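Local coordinates for protein sialidase B (PDB 4XJU) that hydrolyses alpha-(2->3)-, alpha-(2->6)- and alpha-(2->8)-linked terminal sialic acid from oligosaccharides, glycoproteins and glycolipids, at residues A[209-214]-A[615-620]. The protein carries 1 engineered substitution. Sequence-based numbering, arbitrary orientation.
Sequences PTLYTL and YSAITE. With 19D ((1R,2R,3R,4R,5R,7R)-2-(acetylamino)-7-[(1R)-1,2-dihydroxyethyl]-4-fluoro-3-hydroxy-6,8-dioxabicyclo[3.2.1]octane-5-carboxylic acid), chain G; DMS (dimethyl sulfoxide), chain B.
Thr213 and Thr619 meet hydroxyl to hydroxyl: Thr619 OG1 donates to Thr213 OG1 (2.8 Å), which in turn donates a hydrogen bond to Glu620 O, also 2.8 Å away. In that second bond Thr213 OG1 sits above the Glu620 carbonyl plane, 51° out of it and off the lone-pair directions. The Thr619 chi1 of -161° turns OG1 to the far side of CB from the backbone N, where it meets Thr213 OG1. A dimethyl sulfoxide, probably from the crystallisation liquor, takes a nearly straight hydrogen bond from Thr213 N to its oxygen (3.1 Å), while its sulfur lies over the centre of one face of the Tyr212 ring.

Further along, the contact is mostly apolar. Ala617 CB points at the 209-214 backbone, 3.5 Å from Leu211 N, and Leu211 leans over it, with CG 3.9 Å from that methyl and CD1 near the Ala617 carbonyl. Pro209 crosses Tyr615 at about a right angle, CD 4.2 Å from CB. The polar link between the two backbones here is a water that donates to both Pro209 O and Ser616 O.

The Tyr615 ring leads away to the bound sialic acid analogue, its OH 3.0 Å from 19D O6; Tyr615 is probably the catalytic nucleophile, as in related sialidases, and Glu503 is hydrogen-bonded to the same hydroxyl.

The two segments run almost parallel, 11° apart, yet share no direct backbone hydrogen bond. They lie on strands 205-213 and 616-620, each an outermost strand of its antiparallel sheet, pairing with 219-226 and 626-631 respectively, consistent with adjacent blades of the sialidase beta-propeller meeting through side chains, side chain-to-backbone contacts and a water, with the Tyr615 end opening onto the active site.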
ATOM      1  N   PRO A 209      -1.057  -2.705   4.040  1.00 15.29           N
ATOM      2  CA  PRO A 209      -0.162  -3.071   5.147  1.00 15.25           C
ATOM      3  C   PRO A 209      -0.909  -3.692   6.321  1.00 13.47           C
ATOM      4  O   PRO A 209      -2.070  -3.365   6.565  1.00 17.45           O
ATOM      5  CB  PRO A 209       0.407  -1.722   5.591  1.00 17.12           C
ATOM      6  CG  PRO A 209      -0.678  -0.725   5.253  1.00 15.57           C
ATOM      7  CD  PRO A 209      -1.273  -1.246   3.957  1.00 15.80           C
ATOM      8  N   THR A 210      -0.230  -4.584   7.043  1.00 12.97           N
ATOM      9  CA  THR A 210      -0.738  -5.102   8.309  1.00 15.09           C
ATOM     10  C   THR A 210       0.387  -5.044   9.353  1.00 17.52           C
ATOM     11  O   THR A 210       1.561  -4.989   8.998  1.00 15.03           O
ATOM     12  CB  THR A 210      -1.203  -6.549   8.187  1.00 15.94           C
ATOM     13  OG1 THR A 210      -0.055  -7.409   8.191  1.00 17.31           O
ATOM     14  CG2 THR A 210      -2.026  -6.772   6.902  1.00 15.70           C
ATOM     15  N   LEU A 211       0.018  -5.072  10.632  1.00 13.11           N
ATOM     16  CA  LEU A 211       0.977  -5.129  11.741  1.00 15.77           C
ATOM     17  C   LEU A 211       0.358  -5.951  12.849  1.00 16.21           C
ATOM     18  O   LEU A 211      -0.849  -5.865  13.093  1.00 13.91           O
ATOM     19  CB  LEU A 211       1.288  -3.741  12.307  1.00 13.14           C
ATOM     20  CG  LEU A 211       2.189  -2.787  11.539  1.00 15.15           C
ATOM     21  CD1 LEU A 211       2.188  -1.414  12.214  1.00 15.46           C
ATOM     22  CD2 LEU A 211       3.626  -3.353  11.499  1.00 15.43           C
ATOM     23  N   TYR A 212       1.180  -6.751  13.522  1.00 16.53           N
ATOM     24  CA  TYR A 212       0.697  -7.583  14.610  1.00 17.61           C
ATOM     25  C   TYR A 212       1.833  -7.846  15.592  1.00 17.52           C
ATOM     26  O   TYR A 212       2.922  -8.251  15.186  1.00 16.51           O
ATOM     27  CB  TYR A 212       0.151  -8.896  14.045  1.00 16.67           C
ATOM     28  CG  TYR A 212      -0.705  -9.677  15.026  1.00 17.99           C
ATOM     29  CD1 TYR A 212      -0.121 -10.444  16.029  1.00 18.36           C
ATOM     30  CD2 TYR A 212      -2.092  -9.660  14.936  1.00 17.74           C
ATOM     31  CE1 TYR A 212      -0.899 -11.166  16.932  1.00 17.81           C
ATOM     32  CE2 TYR A 212      -2.884 -10.386  15.827  1.00 18.79           C
ATOM     33  CZ  TYR A 212      -2.278 -11.134  16.822  1.00 20.44           C
ATOM     34  OH  TYR A 212      -3.047 -11.857  17.720  1.00 20.83           O
ATOM     35  N   THR A 213       1.587  -7.609  16.879  1.00 15.60           N
ATOM     36  CA  THR A 213       2.629  -7.857  17.889  1.00 17.11           C
ATOM     37  C   THR A 213       2.506  -9.262  18.453  1.00 17.25           C
ATOM     38  O   THR A 213       1.491  -9.616  19.065  1.00 15.41           O
ATOM     39  CB  THR A 213       2.573  -6.851  19.050  1.00 16.69           C
ATOM     40  OG1 THR A 213       2.642  -5.516  18.529  1.00 18.85           O
ATOM     41  CG2 THR A 213       3.759  -7.089  20.014  1.00 17.96           C
ATOM     42  N   LEU A 214       3.551 -10.061  18.258  1.00 15.94           N
ATOM     43  CA  LEU A 214       3.557 -11.442  18.729  1.00 18.05           C
ATOM     44  C   LEU A 214       3.959 -11.514  20.214  1.00 15.47           C
ATOM     45  O   LEU A 214       4.596 -10.602  20.741  1.00 17.33           O
ATOM     46  CB  LEU A 214       4.512 -12.282  17.871  1.00 15.73           C
ATOM     47  CG  LEU A 214       4.314 -12.197  16.358  1.00 16.17           C
ATOM     48  CD1 LEU A 214       5.398 -13.005  15.606  1.00 15.43           C
ATOM     49  CD2 LEU A 214       2.908 -12.687  15.974  1.00 14.94           C
ATOM     50  N   TYR A 615      -5.100   3.113   3.378  1.00 15.60           N
ATOM     51  CA  TYR A 615      -5.138   1.935   4.249  1.00 16.27           C
ATOM     52  C   TYR A 615      -4.034   2.041   5.291  1.00 17.86           C
ATOM     53  O   TYR A 615      -2.996   2.662   5.050  1.00 13.84           O
ATOM     54  CB  TYR A 615      -4.974   0.630   3.460  1.00 13.13           C
ATOM     55  CG  TYR A 615      -6.200   0.155   2.708  1.00 17.16           C
ATOM     56  CD1 TYR A 615      -6.983   1.033   1.972  1.00 18.62           C
ATOM     57  CD2 TYR A 615      -6.541  -1.186   2.689  1.00 13.40           C
ATOM     58  CE1 TYR A 615      -8.103   0.582   1.258  1.00 15.87           C
ATOM     59  CE2 TYR A 615      -7.640  -1.646   1.976  1.00 12.99           C
ATOM     60  CZ  TYR A 615      -8.409  -0.764   1.262  1.00 20.41           C
ATOM     61  OH  TYR A 615      -9.491  -1.248   0.565  1.00 15.35           O
ATOM     62  N   SER A 616      -4.249   1.422   6.447  1.00 17.20           N
ATOM     63  CA  SER A 616      -3.298   1.539   7.546  1.00 16.84           C
ATOM     64  C   SER A 616      -3.323   0.313   8.428  1.00 17.64           C
ATOM     65  O   SER A 616      -4.266  -0.483   8.387  1.00 14.61           O
ATOM     66  CB  SER A 616      -3.614   2.766   8.395  1.00 16.83           C
ATOM     67  OG  SER A 616      -4.910   2.666   8.962  1.00 15.72           O
ATOM     68  N   ALA A 617      -2.272   0.179   9.230  1.00 14.70           N
ATOM     69  CA  ALA A 617      -2.141  -0.885  10.205  1.00 15.88           C
ATOM     70  C   ALA A 617      -1.624  -0.229  11.470  1.00 13.59           C
ATOM     71  O   ALA A 617      -0.745   0.621  11.412  1.00 12.34           O
ATOM     72  CB  ALA A 617      -1.134  -1.906   9.719  1.00 17.75           C
ATOM     73  N   ILE A 618      -2.160  -0.616  12.618  1.00 15.12           N
ATOM     74  CA  ILE A 618      -1.637  -0.100  13.867  1.00 15.13           C
ATOM     75  C   ILE A 618      -1.434  -1.230  14.847  1.00 14.61           C
ATOM     76  O   ILE A 618      -2.174  -2.221  14.835  1.00 16.85           O
ATOM     77  CB  ILE A 618      -2.518   0.994  14.494  1.00 16.98           C
ATOM     78  CG1 ILE A 618      -3.975   0.562  14.543  1.00 17.00           C
ATOM     79  CG2 ILE A 618      -2.374   2.323  13.732  1.00 22.61           C
ATOM     80  CD1 ILE A 618      -4.822   1.544  15.318  1.00 20.91           C
ATOM     81  N   THR A 619      -0.432  -1.088  15.702  1.00 14.26           N
ATOM     82  CA  THR A 619      -0.212  -2.114  16.707  1.00 14.73           C
ATOM     83  C   THR A 619       0.382  -1.489  17.955  1.00 18.50           C
ATOM     84  O   THR A 619       1.082  -0.475  17.868  1.00 17.69           O
ATOM     85  CB  THR A 619       0.684  -3.262  16.162  1.00 17.53           C
ATOM     86  OG1 THR A 619       0.530  -4.427  16.982  1.00 17.73           O
ATOM     87  CG2 THR A 619       2.166  -2.853  16.127  1.00 16.66           C
ATOM     88  N   GLU A 620       0.068  -2.056  19.117  1.00 14.17           N
ATOM     89  CA  GLU A 620       0.759  -1.649  20.333  1.00 16.04           C
ATOM     90  C   GLU A 620       2.083  -2.414  20.419  1.00 16.25           C
ATOM     91  O   GLU A 620       2.103  -3.647  20.539  1.00 17.01           O
ATOM     92  CB  GLU A 620      -0.104  -1.902  21.587  1.00 16.88           C
ATOM     93  CG  GLU A 620       0.518  -1.336  22.860  1.00 18.85           C
ATOM     94  CD  GLU A 620      -0.295  -1.603  24.114  1.00 18.53           C
ATOM     95  OE1 GLU A 620      -1.497  -1.962  24.020  1.00 20.70           O
ATOM     96  OE2 GLU A 620       0.278  -1.453  25.219  1.00 24.17           O
TER
HETATM   97  C1  19D G 706      -9.584  -0.107  -2.370  0.85 24.49           C
HETATM   98  O1A 19D G 706     -10.720   0.331  -2.015  1.00 23.33           O
HETATM   99  O1B 19D G 706      -8.569   0.602  -2.465  1.00 22.65           O
HETATM  100  C2  19D G 706      -9.507  -1.575  -2.698  0.85 21.11           C
HETATM  101  C3  19D G 706      -8.150  -2.251  -2.387  0.85 21.88           C
HETATM  102  C4  19D G 706      -8.351  -3.758  -1.966  1.00 18.52           C
HETATM  103  O4  19D G 706      -7.107  -4.439  -2.145  1.00 20.95           O
HETATM  104  C5  19D G 706      -9.505  -4.426  -2.891  1.00 18.78           C
HETATM  105  N5  19D G 706      -9.687  -5.820  -2.508  0.95 20.26           N
HETATM  106  C6  19D G 706     -10.728  -3.488  -2.889  0.95 23.20           C
HETATM  107  O6  19D G 706     -10.539  -2.338  -2.062  1.00 21.71           O
HETATM  108  C7  19D G 706     -10.753  -2.767  -4.234  0.90 23.86           C
HETATM  109  O7  19D G 706      -9.798  -1.675  -4.091  0.85 21.43           O
HETATM  110  C8  19D G 706     -12.128  -2.311  -4.768  1.00 31.08           C
HETATM  111  O8  19D G 706     -12.853  -1.426  -3.895  0.50 37.49           O
HETATM  112  C9  19D G 706     -13.023  -3.507  -5.075  1.00 30.78           C
HETATM  113  O9  19D G 706     -13.587  -4.066  -3.888  0.50 34.63           O
HETATM  114  C10 19D G 706     -10.036  -6.706  -3.440  0.90 24.26           C
HETATM  115  O10 19D G 706     -10.209  -6.386  -4.612  1.00 22.07           O
HETATM  116  C11 19D G 706     -10.193  -8.109  -2.964  1.00 20.08           C
HETATM  117  F1  19D G 706      -7.451  -2.056  -3.220  0.80 21.77           F
HETATM  118  S   DMS B 701      -2.104  -7.767  18.652  1.00 43.01           S
HETATM  119  O   DMS B 701      -1.102  -6.717  18.249  1.00 27.49           O
HETATM  120  C1  DMS B 701      -1.703  -8.379  20.304  1.00 31.54           C
HETATM  121  C2  DMS B 701      -3.690  -6.941  18.988  1.00 27.98           C
HETATM  122  O   HOH W   1      -4.102  -3.205   8.534  1.00 15.45           O